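Local coordinates for putative beta-glucosidase (Bifidobacterium adolescentis, PDB 5WAB), which hydrolyses beta-glucosidic linkages as a family 3 glycosidase and probably also releases terminal alpha-L-arabinopyranosyl units from ginsenoside Rb2, at residues A[78-81]-A[85-88]; A[551-556]-A[654-659]; A[556-561]-A[566-571]; A[570-575]-A[580-585]; A[606-611]-A[616-621]. All blocks are in the same frame, centred on the assembly; numbering follows the deposited sequence.

Contact 1. Residues A[78-81]-A[85-88]; sequences SSSW and LIHQ
Ser-80 meets the first full turn of helix 83-99 through two van der Waals touches, and it makes a compact worked example of a polar side chain whose polar bond is made elsewhere. Its OG stands 4.0 Å from CD1 of Ile-86, a contact between an oxygen and a methyl group. Its CB lies beside Leu-85, with CB and Leu-85 CD2 4.4 Å apart. Ile-86 reaches the serine with its longer branch: CG1 sits beside the backbone N (chi1 -59°) and the chain then runs extended, so that CD1 leads. The area buried is small, 106 Å², but all three residues are buried in the protein.

The next shell fixes the serine. Ser-80 OG is tucked between its own backbone N and carbonyl carbon (chi1 65°), which turns it back to hydrogen-bond with the carbonyl oxygen of Leu-77, at the end of the preceding short helix. The carbonyl of Ser-80 in turn accepts a hydrogen bond from Lys-607 NZ. On the other side, Leu-85 N is bonded to Asn-82 OD1, which ties the start of the helix to the residues before it.

The contact therefore joins the loop between helices 74-77 and 83-99 to the latter, the helix that leads into strand 102-106 of the parallel sheet in the TIM-barrel-type N-terminal domain. Ile-86 also packs on Ile-139 of helix 129-144 and Leu-85 on Gln-310 of helix 301-313, while the indole of Trp-81 rests on Thr-583 and Gln-585 of strand 580-590.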
# COMPACT_ATOMS: atom_id res chain seq x y z
N SER A 78 -3.22 4.25 -3.55
CA SER A 78 -1.93 4.78 -3.14
C SER A 78 -1.44 5.92 -4.03
O SER A 78 -0.50 6.61 -3.64
CB SER A 78 -0.89 3.66 -3.14
OG SER A 78 -0.77 3.08 -4.42
N SER A 79 -2.05 6.11 -5.19
CA SER A 79 -1.70 7.25 -6.04
C SER A 79 -2.20 8.57 -5.49
O SER A 79 -1.76 9.62 -5.95
CB SER A 79 -2.24 7.02 -7.45
OG SER A 79 -1.84 5.76 -7.95
N SER A 80 -3.12 8.54 -4.52
CA SER A 80 -3.76 9.76 -4.02
C SER A 80 -2.85 10.56 -3.09
O SER A 80 -2.97 11.79 -3.05
CB SER A 80 -5.05 9.41 -3.28
OG SER A 80 -4.75 8.64 -2.13
N TRP A 81 -1.97 9.90 -2.34
CA TRP A 81 -1.15 10.55 -1.32
C TRP A 81 -2.01 11.41 -0.40
O TRP A 81 -1.62 12.50 0.03
CB TRP A 81 -0.03 11.39 -1.96
CG TRP A 81 0.98 10.58 -2.74
CD1 TRP A 81 0.72 9.65 -3.71
CD2 TRP A 81 2.41 10.66 -2.64
NE1 TRP A 81 1.90 9.14 -4.20
CE2 TRP A 81 2.95 9.74 -3.57
CE3 TRP A 81 3.29 11.42 -1.86
CZ2 TRP A 81 4.32 9.56 -3.73
CZ3 TRP A 81 4.66 11.23 -2.02
CH2 TRP A 81 5.16 10.31 -2.95
N LEU A 85 -8.54 11.43 2.59
CA LEU A 85 -9.47 10.69 1.74
C LEU A 85 -9.46 9.20 2.07
O LEU A 85 -10.52 8.55 2.07
CB LEU A 85 -9.11 10.92 0.27
CG LEU A 85 -9.82 10.06 -0.78
CD1 LEU A 85 -11.30 10.34 -0.78
CD2 LEU A 85 -9.22 10.31 -2.15
N ILE A 86 -8.28 8.64 2.35
CA ILE A 86 -8.20 7.24 2.75
C ILE A 86 -8.90 7.02 4.09
O ILE A 86 -9.60 6.02 4.28
CB ILE A 86 -6.72 6.80 2.81
CG1 ILE A 86 -6.06 7.00 1.44
CG2 ILE A 86 -6.59 5.37 3.33
CD1 ILE A 86 -4.56 6.85 1.45
N HIS A 87 -8.76 7.97 5.02
CA HIS A 87 -9.48 7.90 6.28
C HIS A 87 -10.98 7.89 6.05
O HIS A 87 -11.72 7.27 6.81
CB HIS A 87 -9.09 9.09 7.17
CG HIS A 87 -9.73 9.08 8.52
ND1 HIS A 87 -11.05 9.44 8.72
CD2 HIS A 87 -9.25 8.74 9.73
CE1 HIS A 87 -11.34 9.33 10.00
NE2 HIS A 87 -10.26 8.91 10.64
N GLN A 88 -11.42 8.56 4.99
CA GLN A 88 -12.84 8.64 4.67
C GLN A 88 -13.35 7.33 4.07
O GLN A 88 -14.49 6.93 4.34
CB GLN A 88 -13.05 9.81 3.72
CG GLN A 88 -14.48 10.18 3.47
CD GLN A 88 -14.60 11.51 2.75
OE1 GLN A 88 -13.60 12.21 2.55
NE2 GLN A 88 -15.81 11.87 2.37

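Contact 2. Residues A[551-556]-A[654-659]; sequences FAIDGV and DIAAVA
Neither a ring nor an amide takes part where Ile-553 meets Ala-656 and Val-556 meets Ala-657; methyl and methine groups do all the touching. The setting is the fibronectin type III-like beta sandwich, and the two segments are edge strands of its opposed sheets: 551-560 borders the three-stranded sheet and 654-663 the four-stranded one. The contact thus closes one margin of the sandwich.

Each strand has an irregularity that suits this meeting. Ala-656 and Ala-657 both face Val-648 in a classic beta bulge, and the bulge directs two successive CB atoms at the opposite sheet. Across from them, Gly-555, with its positive phi of 61°, interrupts the regular alternation, so that Ile-553 and Val-556, three positions apart, both point inward. The result is two separate pairs, a branched residue over an alanine each time.

Ile-553 comes down on Ala-656 with its branch point, CB to CB at 3.8 Å, and its CD1 also approaches that methyl, 4.1 Å from Ala-656 CB. Val-556 straddles the second alanine: the methyl of Ala-657 lies 3.7 Å from Val-556 CG2, which stands beside the backbone N, and 4.1 Å from Val-556 CG1.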
# COMPACT_ATOMS: atom_id res chain seq x y z
N PHE A 551 2.24 24.23 -11.49
CA PHE A 551 2.53 24.66 -10.13
C PHE A 551 3.97 25.12 -10.02
O PHE A 551 4.84 24.70 -10.79
CB PHE A 551 2.24 23.53 -9.12
CG PHE A 551 0.80 23.08 -9.12
CD1 PHE A 551 0.37 22.12 -10.02
CD2 PHE A 551 -0.11 23.63 -8.24
CE1 PHE A 551 -0.95 21.71 -10.05
CE2 PHE A 551 -1.44 23.22 -8.25
CZ PHE A 551 -1.86 22.26 -9.16
N ALA A 552 4.22 26.00 -9.05
CA ALA A 552 5.55 26.52 -8.77
C ALA A 552 5.78 26.50 -7.27
O ALA A 552 4.87 26.81 -6.49
CB ALA A 552 5.73 27.94 -9.32
N ILE A 553 6.99 26.15 -6.86
CA ILE A 553 7.38 26.08 -5.46
C ILE A 553 8.45 27.13 -5.20
O ILE A 553 9.47 27.16 -5.90
CB ILE A 553 7.86 24.68 -5.07
CG1 ILE A 553 6.72 23.67 -5.21
CG2 ILE A 553 8.40 24.67 -3.65
CD1 ILE A 553 7.13 22.26 -4.94
N ASP A 554 8.23 27.97 -4.20
CA ASP A 554 9.23 28.94 -3.78
C ASP A 554 9.08 29.15 -2.28
O ASP A 554 8.27 28.50 -1.62
CB ASP A 554 9.11 30.25 -4.57
CG ASP A 554 7.72 30.86 -4.49
OD1 ASP A 554 6.86 30.33 -3.75
OD2 ASP A 554 7.48 31.88 -5.17
N GLY A 555 9.85 30.09 -1.74
CA GLY A 555 9.80 30.35 -0.32
C GLY A 555 10.19 29.16 0.53
O GLY A 555 9.74 29.05 1.67
N VAL A 556 11.02 28.27 -0.00
CA VAL A 556 11.41 27.07 0.74
C VAL A 556 12.43 27.48 1.80
O VAL A 556 13.45 28.10 1.50
CB VAL A 556 11.99 26.01 -0.20
CG1 VAL A 556 12.48 24.81 0.60
CG2 VAL A 556 10.95 25.58 -1.22
N ASP A 654 12.14 15.37 -9.44
CA ASP A 654 11.66 16.72 -9.73
C ASP A 654 11.80 17.51 -8.43
O ASP A 654 10.82 17.75 -7.73
CB ASP A 654 10.21 16.74 -10.23
CG ASP A 654 10.08 16.31 -11.67
OD1 ASP A 654 10.51 17.07 -12.56
OD2 ASP A 654 9.56 15.20 -11.92
N ILE A 655 13.02 17.93 -8.13
CA ILE A 655 13.29 18.68 -6.91
C ILE A 655 13.26 20.16 -7.25
O ILE A 655 13.93 20.61 -8.19
CB ILE A 655 14.65 18.27 -6.31
CG1 ILE A 655 14.67 16.77 -6.03
CG2 ILE A 655 14.93 19.08 -5.05
CD1 ILE A 655 13.54 16.29 -5.15
N ALA A 656 12.47 20.92 -6.49
CA ALA A 656 12.34 22.34 -6.75
C ALA A 656 13.37 23.15 -5.99
O ALA A 656 13.90 24.13 -6.52
CB ALA A 656 10.93 22.82 -6.39
N ALA A 657 13.67 22.76 -4.75
CA ALA A 657 14.61 23.51 -3.93
C ALA A 657 15.25 22.55 -2.93
O ALA A 657 14.66 21.53 -2.57
CB ALA A 657 13.93 24.67 -3.21
N VAL A 658 16.46 22.89 -2.51
CA VAL A 658 17.18 22.11 -1.51
C VAL A 658 17.77 23.07 -0.49
O VAL A 658 17.91 24.27 -0.73
CB VAL A 658 18.29 21.22 -2.12
CG1 VAL A 658 17.70 20.23 -3.11
CG2 VAL A 658 19.36 22.08 -2.78
N ALA A 659 18.08 22.53 0.68
CA ALA A 659 18.72 23.28 1.75
C ALA A 659 19.44 22.30 2.66
O ALA A 659 18.96 21.19 2.88
CB ALA A 659 17.71 24.11 2.54

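Contact 3. Residues A[556-561]-A[566-571]; sequences VNVAKT and AHVTAT
Thr-569 O takes the N-H of Asn-557 at 2.6 Å from its N, with an angle of 163° at the hydrogen. The same oxygen is approached by the CA-H of Val-556, its CA 3.1 Å from Thr-569 O. The return bond of the pair runs from Thr-569 N to Asn-557 O at 2.7 Å and is more bent (145°). Two residues further along the pattern recurs between Ala-559 and His-567, where Ala-559 N lies 2.8 Å from His-567 O and the reverse bond, His-567 N to Ala-559 O, is also made.

These doubled bonds build the antiparallel hairpin of strands 551-560 and 566-574, whose short segments run at 163° to each other. Between the two hydrogen-bonded pairs sits the non-hydrogen-bonded pair Val-558 with Val-568, and a second such pair, Lys-560 with Ala-566, follows toward the turn. The two valines lie side by side and point the same way, Val-558 CG2 being 4.1 Å from Val-568 CG1, on the face turned to Val-646 of the opposite sheet. On that side, too, Val-556 CG2 rests 3.8 Å from Ala-570 CB.

Near the turn, Thr-561 hydrogen-bonds through OG1 to Thr-565 OG1. Its methyl stands beside its own backbone N and reaches over His-567, Thr-561 CG2 to His-567 CB 3.6 Å, while the imidazole leads away toward Thr-619 and Asp-621 of strand 615-622.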
# COMPACT_ATOMS: atom_id res chain seq x y z
N VAL A 556 11.02 28.27 -0.00
CA VAL A 556 11.41 27.07 0.74
C VAL A 556 12.43 27.48 1.80
O VAL A 556 13.45 28.10 1.50
CB VAL A 556 11.99 26.01 -0.20
CG1 VAL A 556 12.48 24.81 0.60
CG2 VAL A 556 10.95 25.58 -1.22
N ASN A 557 12.13 27.13 3.05
CA ASN A 557 13.03 27.44 4.16
C ASN A 557 13.08 26.24 5.09
O ASN A 557 12.04 25.76 5.54
CB ASN A 557 12.56 28.69 4.92
CG ASN A 557 13.55 29.12 5.97
OD1 ASN A 557 13.37 28.86 7.16
ND2 ASN A 557 14.62 29.79 5.55
N VAL A 558 14.28 25.75 5.35
CA VAL A 558 14.50 24.64 6.26
C VAL A 558 15.26 25.18 7.47
O VAL A 558 16.29 25.84 7.31
CB VAL A 558 15.26 23.49 5.58
CG1 VAL A 558 15.40 22.30 6.51
CG2 VAL A 558 14.55 23.07 4.29
N ALA A 559 14.74 24.92 8.66
CA ALA A 559 15.32 25.44 9.89
C ALA A 559 15.51 24.31 10.89
O ALA A 559 14.64 23.45 11.04
CB ALA A 559 14.45 26.55 10.49
N LYS A 560 16.65 24.33 11.56
CA LYS A 560 16.92 23.36 12.62
C LYS A 560 16.11 23.71 13.86
O LYS A 560 16.04 24.88 14.26
CB LYS A 560 18.42 23.35 12.91
CG LYS A 560 18.92 22.26 13.83
CD LYS A 560 20.45 22.32 13.89
CE LYS A 560 21.05 21.23 14.77
NZ LYS A 560 22.53 21.28 14.78
N THR A 561 15.46 22.71 14.45
CA THR A 561 14.60 22.92 15.62
C THR A 561 15.08 22.18 16.86
O THR A 561 14.37 22.16 17.87
CB THR A 561 13.16 22.53 15.30
OG1 THR A 561 13.11 21.15 14.89
CG2 THR A 561 12.60 23.42 14.21
N ALA A 566 14.63 19.14 12.38
CA ALA A 566 14.54 20.27 11.48
C ALA A 566 13.08 20.51 11.12
O ALA A 566 12.20 19.68 11.39
CB ALA A 566 15.38 20.05 10.22
N HIS A 567 12.82 21.65 10.49
CA HIS A 567 11.47 22.03 10.11
C HIS A 567 11.50 22.66 8.72
O HIS A 567 12.36 23.50 8.43
CB HIS A 567 10.87 23.02 11.12
CG HIS A 567 9.47 23.44 10.79
ND1 HIS A 567 9.17 24.68 10.27
CD2 HIS A 567 8.29 22.78 10.89
CE1 HIS A 567 7.87 24.77 10.08
NE2 HIS A 567 7.31 23.63 10.44
N VAL A 568 10.55 22.27 7.88
CA VAL A 568 10.53 22.69 6.48
C VAL A 568 9.35 23.61 6.25
O VAL A 568 8.23 23.34 6.71
CB VAL A 568 10.44 21.48 5.54
CG1 VAL A 568 10.61 21.95 4.10
CG2 VAL A 568 11.51 20.49 5.89
N THR A 569 9.59 24.69 5.53
CA THR A 569 8.53 25.62 5.18
C THR A 569 8.63 25.92 3.70
O THR A 569 9.73 26.18 3.20
CB THR A 569 8.70 26.88 6.03
OG1 THR A 569 8.94 26.46 7.38
CG2 THR A 569 7.44 27.81 5.98
N ALA A 570 7.50 25.86 2.98
CA ALA A 570 7.49 26.10 1.55
C ALA A 570 6.13 26.62 1.10
O ALA A 570 5.11 26.39 1.75
CB ALA A 570 7.84 24.82 0.78
N THR A 571 6.13 27.31 -0.05
CA THR A 571 4.91 27.81 -0.68
C THR A 571 4.73 27.15 -2.04
O THR A 571 5.65 27.14 -2.86
CB THR A 571 4.94 29.32 -0.88
OG1 THR A 571 5.07 29.99 0.37
CG2 THR A 571 3.65 29.78 -1.57

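Contact 4. Residues A[570-575]-A[580-585]; sequences ATVTNT and AAETVQ
Glu-582 meets Val-572 because its CG is anti to the backbone N (chi1 177°) and its chain then bends at the next bond (chi2 64°), which sets the CG methylene against the valine and turns the carboxylate back over its own strand. Val-572 answers with the methyl placed trans to its N, CG2 to Glu-582 CG 4.2 Å, the two side chains passing at a slant. The valine's other neighbour is Val-584, whose CG2 comes within 4.1 Å of Val-572 CB.

The bent glutamate has two grips on OE2: the N-H of Thr-583, at 2.9 Å from its N to Glu-582 OE2 and using the lone pair away from the other oxygen, and a salt bridge from Lys-493. Shortening the side chain to an alanine here would probably leave Lys-493 without its charge partner and strip Val-572 of its CG neighbour.

Strands 566-574 and 580-590 belong to opposite sheets of the fibronectin type III-like sandwich, so this is packing between layers and not pairing within one: the segment axes come no closer than 8.6 Å and run at 154°. A short link joins the two layers.

Close to that link Asn-574 reaches Ala-580, Asn-574 ND2 lying 3.7 Å from Ala-580 N, a contact without a bond. The amide is instead held by Ser-576 OG at OD1 and by the carbonyl oxygens of Val-578 and Leu-610 at ND2.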
# COMPACT_ATOMS: atom_id res chain seq x y z
N ALA A 570 7.50 25.86 2.98
CA ALA A 570 7.49 26.10 1.55
C ALA A 570 6.13 26.62 1.10
O ALA A 570 5.11 26.39 1.75
CB ALA A 570 7.84 24.82 0.78
N THR A 571 6.13 27.31 -0.05
CA THR A 571 4.91 27.81 -0.68
C THR A 571 4.73 27.15 -2.04
O THR A 571 5.65 27.14 -2.86
CB THR A 571 4.94 29.32 -0.88
OG1 THR A 571 5.07 29.99 0.37
CG2 THR A 571 3.65 29.78 -1.57
N VAL A 572 3.53 26.62 -2.30
CA VAL A 572 3.19 26.04 -3.59
C VAL A 572 2.06 26.87 -4.19
O VAL A 572 1.13 27.27 -3.48
CB VAL A 572 2.80 24.56 -3.45
CG1 VAL A 572 1.72 24.38 -2.39
CG2 VAL A 572 2.35 23.98 -4.79
N THR A 573 2.15 27.14 -5.49
CA THR A 573 1.24 28.07 -6.14
C THR A 573 0.73 27.47 -7.45
O THR A 573 1.52 26.94 -8.24
CB THR A 573 1.93 29.40 -6.42
OG1 THR A 573 2.53 29.89 -5.21
CG2 THR A 573 0.93 30.43 -6.94
N ASN A 574 -0.58 27.52 -7.65
CA ASN A 574 -1.18 27.12 -8.93
C ASN A 574 -1.02 28.27 -9.91
O ASN A 574 -1.71 29.29 -9.80
CB ASN A 574 -2.64 26.75 -8.74
CG ASN A 574 -3.26 26.13 -9.98
OD1 ASN A 574 -2.80 26.37 -11.11
ND2 ASN A 574 -4.30 25.34 -9.79
N THR A 575 -0.11 28.12 -10.87
CA THR A 575 0.22 29.16 -11.83
C THR A 575 -0.53 29.02 -13.15
O THR A 575 -0.07 29.53 -14.18
CB THR A 575 1.73 29.17 -12.10
OG1 THR A 575 2.12 27.90 -12.63
CG2 THR A 575 2.50 29.43 -10.81
N ALA A 580 -6.59 22.42 -9.65
CA ALA A 580 -6.04 21.08 -9.55
C ALA A 580 -5.23 20.97 -8.26
O ALA A 580 -4.91 21.97 -7.62
CB ALA A 580 -5.17 20.74 -10.76
N ALA A 581 -4.89 19.73 -7.90
CA ALA A 581 -4.14 19.44 -6.69
C ALA A 581 -2.70 19.08 -7.03
O ALA A 581 -2.41 18.46 -8.05
CB ALA A 581 -4.78 18.29 -5.91
N GLU A 582 -1.79 19.46 -6.12
CA GLU A 582 -0.37 19.15 -6.24
C GLU A 582 0.10 18.49 -4.96
O GLU A 582 -0.34 18.86 -3.86
CB GLU A 582 0.44 20.43 -6.51
CG GLU A 582 1.95 20.24 -6.57
CD GLU A 582 2.40 19.38 -7.73
OE1 GLU A 582 2.71 19.94 -8.81
OE2 GLU A 582 2.42 18.14 -7.57
N THR A 583 0.98 17.50 -5.09
CA THR A 583 1.50 16.77 -3.94
C THR A 583 2.97 17.11 -3.78
O THR A 583 3.82 16.59 -4.53
CB THR A 583 1.28 15.27 -4.10
OG1 THR A 583 -0.12 15.01 -4.16
CG2 THR A 583 1.88 14.52 -2.91
N VAL A 584 3.29 17.94 -2.80
CA VAL A 584 4.67 18.32 -2.51
C VAL A 584 5.32 17.21 -1.70
O VAL A 584 4.71 16.66 -0.77
CB VAL A 584 4.71 19.66 -1.76
CG1 VAL A 584 6.15 20.05 -1.42
CG2 VAL A 584 4.04 20.76 -2.59
N GLN A 585 6.56 16.88 -2.04
CA GLN A 585 7.27 15.76 -1.45
C GLN A 585 8.59 16.24 -0.87
O GLN A 585 9.27 17.08 -1.46
CB GLN A 585 7.51 14.65 -2.49
CG GLN A 585 6.24 14.28 -3.27
CD GLN A 585 6.49 13.39 -4.47
OE1 GLN A 585 7.48 12.66 -4.53
NE2 GLN A 585 5.58 13.45 -5.44

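Contact 5. Residues A[606-611]-A[616-621]; sequences RKVFLK and AEITFD
Apolar packing carries most of this contact, and Val-608 stands in its middle with one methyl for each partner. CG1, anti to the backbone N, lies 3.8 Å from Ala-616 CB, while CG2 touches Ile-618, Val-608 CG2 to Ile-618 CG2 3.7 Å. Ala-616 is met from a second side by Leu-610, its CB 3.8 Å from Leu-610 CD2, so that one small methyl fills the angle between two branched side chains. In Ile-618 it is the short CG2 branch that faces strand 601-610; that methyl also receives Arg-606, whose CG stands 4.1 Å from Ile-618 CG2.

An aromatic contact adds to this at the other end of the contact. Phe-620 approaches Arg-606 with its ring edge: CE1 is 3.8 Å from Arg-606 N, which lies near the ring plane, and 3.9 Å from Arg-606 CB.

Charge is kept out of the interface. Of its side chain, Arg-606 lends CB and CG; a bend at chi2 (55°) carries the guanidinium away, where NH1 forms a salt bridge with Glu-84. Lys-607, pointing the other way, pairs with Glu-314 and hydrogen-bonds Ser-491 OG.

The segments run nearly antiparallel (168°) with axes 9.0 Å apart, the spacing of two facing sheets. Strand 601-610 borders the four-stranded layer, bonded to strand 580-590, and strand 615-622 borders the three-stranded layer, bonded to strand 566-574. Through their salt bridges Arg-606 and Lys-607 tie the fibronectin type III-like sandwich to helix 83-99 and to the residue after helix 301-313.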
# COMPACT_ATOMS: atom_id res chain seq x y z
N ARG A 606 2.59 16.37 1.35
CA ARG A 606 1.36 17.10 1.58
C ARG A 606 0.67 17.35 0.24
O ARG A 606 1.28 17.90 -0.68
CB ARG A 606 1.62 18.43 2.28
CG ARG A 606 0.34 19.13 2.65
CD ARG A 606 -0.60 18.24 3.50
NE ARG A 606 -1.78 18.98 3.92
CZ ARG A 606 -2.84 18.44 4.51
NH1 ARG A 606 -2.88 17.13 4.75
NH2 ARG A 606 -3.89 19.18 4.86
N LYS A 607 -0.58 16.93 0.12
CA LYS A 607 -1.39 17.20 -1.07
C LYS A 607 -2.24 18.43 -0.80
O LYS A 607 -2.88 18.53 0.26
CB LYS A 607 -2.27 16.00 -1.44
CG LYS A 607 -2.95 16.13 -2.81
CD LYS A 607 -3.64 14.84 -3.20
CE LYS A 607 -4.00 14.81 -4.67
NZ LYS A 607 -4.49 13.46 -5.05
N VAL A 608 -2.26 19.36 -1.75
CA VAL A 608 -2.94 20.64 -1.61
C VAL A 608 -3.82 20.86 -2.83
O VAL A 608 -3.34 20.80 -3.97
CB VAL A 608 -1.95 21.80 -1.45
CG1 VAL A 608 -2.69 23.07 -1.13
CG2 VAL A 608 -0.94 21.49 -0.36
N PHE A 609 -5.10 21.13 -2.60
CA PHE A 609 -6.04 21.48 -3.66
C PHE A 609 -6.05 23.00 -3.79
O PHE A 609 -6.35 23.71 -2.83
CB PHE A 609 -7.43 20.93 -3.32
CG PHE A 609 -7.43 19.46 -2.98
CD1 PHE A 609 -7.11 19.03 -1.69
CD2 PHE A 609 -7.73 18.50 -3.94
CE1 PHE A 609 -7.10 17.68 -1.37
CE2 PHE A 609 -7.72 17.14 -3.62
CZ PHE A 609 -7.40 16.74 -2.34
N LEU A 610 -5.73 23.49 -4.98
CA LEU A 610 -5.59 24.92 -5.23
C LEU A 610 -6.37 25.32 -6.47
O LEU A 610 -6.21 24.70 -7.53
CB LEU A 610 -4.12 25.31 -5.40
CG LEU A 610 -3.20 25.11 -4.21
CD1 LEU A 610 -1.75 25.31 -4.63
CD2 LEU A 610 -3.57 26.09 -3.11
N LYS A 611 -7.21 26.34 -6.34
CA LYS A 611 -7.83 26.92 -7.52
C LYS A 611 -6.82 27.75 -8.31
O LYS A 611 -5.70 28.01 -7.86
CB LYS A 611 -9.04 27.79 -7.16
CG LYS A 611 -10.20 27.03 -6.58
CD LYS A 611 -11.38 27.96 -6.41
CE LYS A 611 -12.60 27.25 -5.86
NZ LYS A 611 -13.77 28.17 -5.74
N ALA A 616 -0.48 28.40 -1.36
CA ALA A 616 -0.65 27.84 -0.03
C ALA A 616 0.70 27.64 0.62
O ALA A 616 1.66 27.20 -0.03
CB ALA A 616 -1.41 26.51 -0.07
N GLU A 617 0.77 27.94 1.91
CA GLU A 617 1.99 27.72 2.68
C GLU A 617 1.85 26.41 3.44
O GLU A 617 0.90 26.22 4.20
CB GLU A 617 2.25 28.86 3.67
CG GLU A 617 3.58 28.74 4.32
CD GLU A 617 4.63 29.23 3.37
OE1 GLU A 617 4.25 29.68 2.30
OE2 GLU A 617 5.83 29.19 3.67
N ILE A 618 2.82 25.51 3.24
CA ILE A 618 2.76 24.19 3.85
C ILE A 618 4.05 23.97 4.62
O ILE A 618 5.12 24.47 4.25
CB ILE A 618 2.55 23.07 2.82
CG1 ILE A 618 3.50 23.23 1.65
CG2 ILE A 618 1.12 23.10 2.30
CD1 ILE A 618 3.46 22.08 0.68
N THR A 619 3.95 23.20 5.71
CA THR A 619 5.10 22.92 6.56
C THR A 619 5.27 21.42 6.75
O THR A 619 4.31 20.65 6.68
CB THR A 619 4.97 23.59 7.94
OG1 THR A 619 3.80 23.12 8.60
CG2 THR A 619 4.90 25.11 7.80
N PHE A 620 6.52 21.02 7.01
CA PHE A 620 6.87 19.63 7.27
C PHE A 620 7.73 19.57 8.52
O PHE A 620 8.70 20.31 8.64
CB PHE A 620 7.64 19.01 6.09
CG PHE A 620 6.92 19.10 4.76
CD1 PHE A 620 6.11 18.07 4.32
CD2 PHE A 620 7.08 20.21 3.94
CE1 PHE A 620 5.47 18.14 3.09
CE2 PHE A 620 6.44 20.29 2.72
CZ PHE A 620 5.64 19.25 2.29
N ASP A 621 7.35 18.70 9.46
CA ASP A 621 8.19 18.38 10.60
C ASP A 621 9.08 17.19 10.24
O ASP A 621 8.60 16.19 9.70
CB ASP A 621 7.33 18.05 11.83
CG ASP A 621 6.82 19.29 12.54
OD1 ASP A 621 7.47 20.36 12.44
OD2 ASP A 621 5.77 19.20 13.20

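From the N terminus, contact 1 closes first, a short loop into helix 83-99 in the barrel-type domain, well before the others open. Contact 2 then spans almost the whole beta sandwich, from its first strand to its last, and contacts 3, 4 and 5 nest within that loop. Contact 3 is the hairpin 551-560 with 566-574; contact 4 begins where it ends, sharing Ala-570 and Thr-571, and crosses to the second sheet. Contact 5, following in series, crosses back. Contacts 4 and 5 lie closest, centres about 6 Å apart. Trp-81 packs on contact 4 and Ser-80 bonds to Lys-607 of contact 5, linking the N-terminal domain to the sandwich.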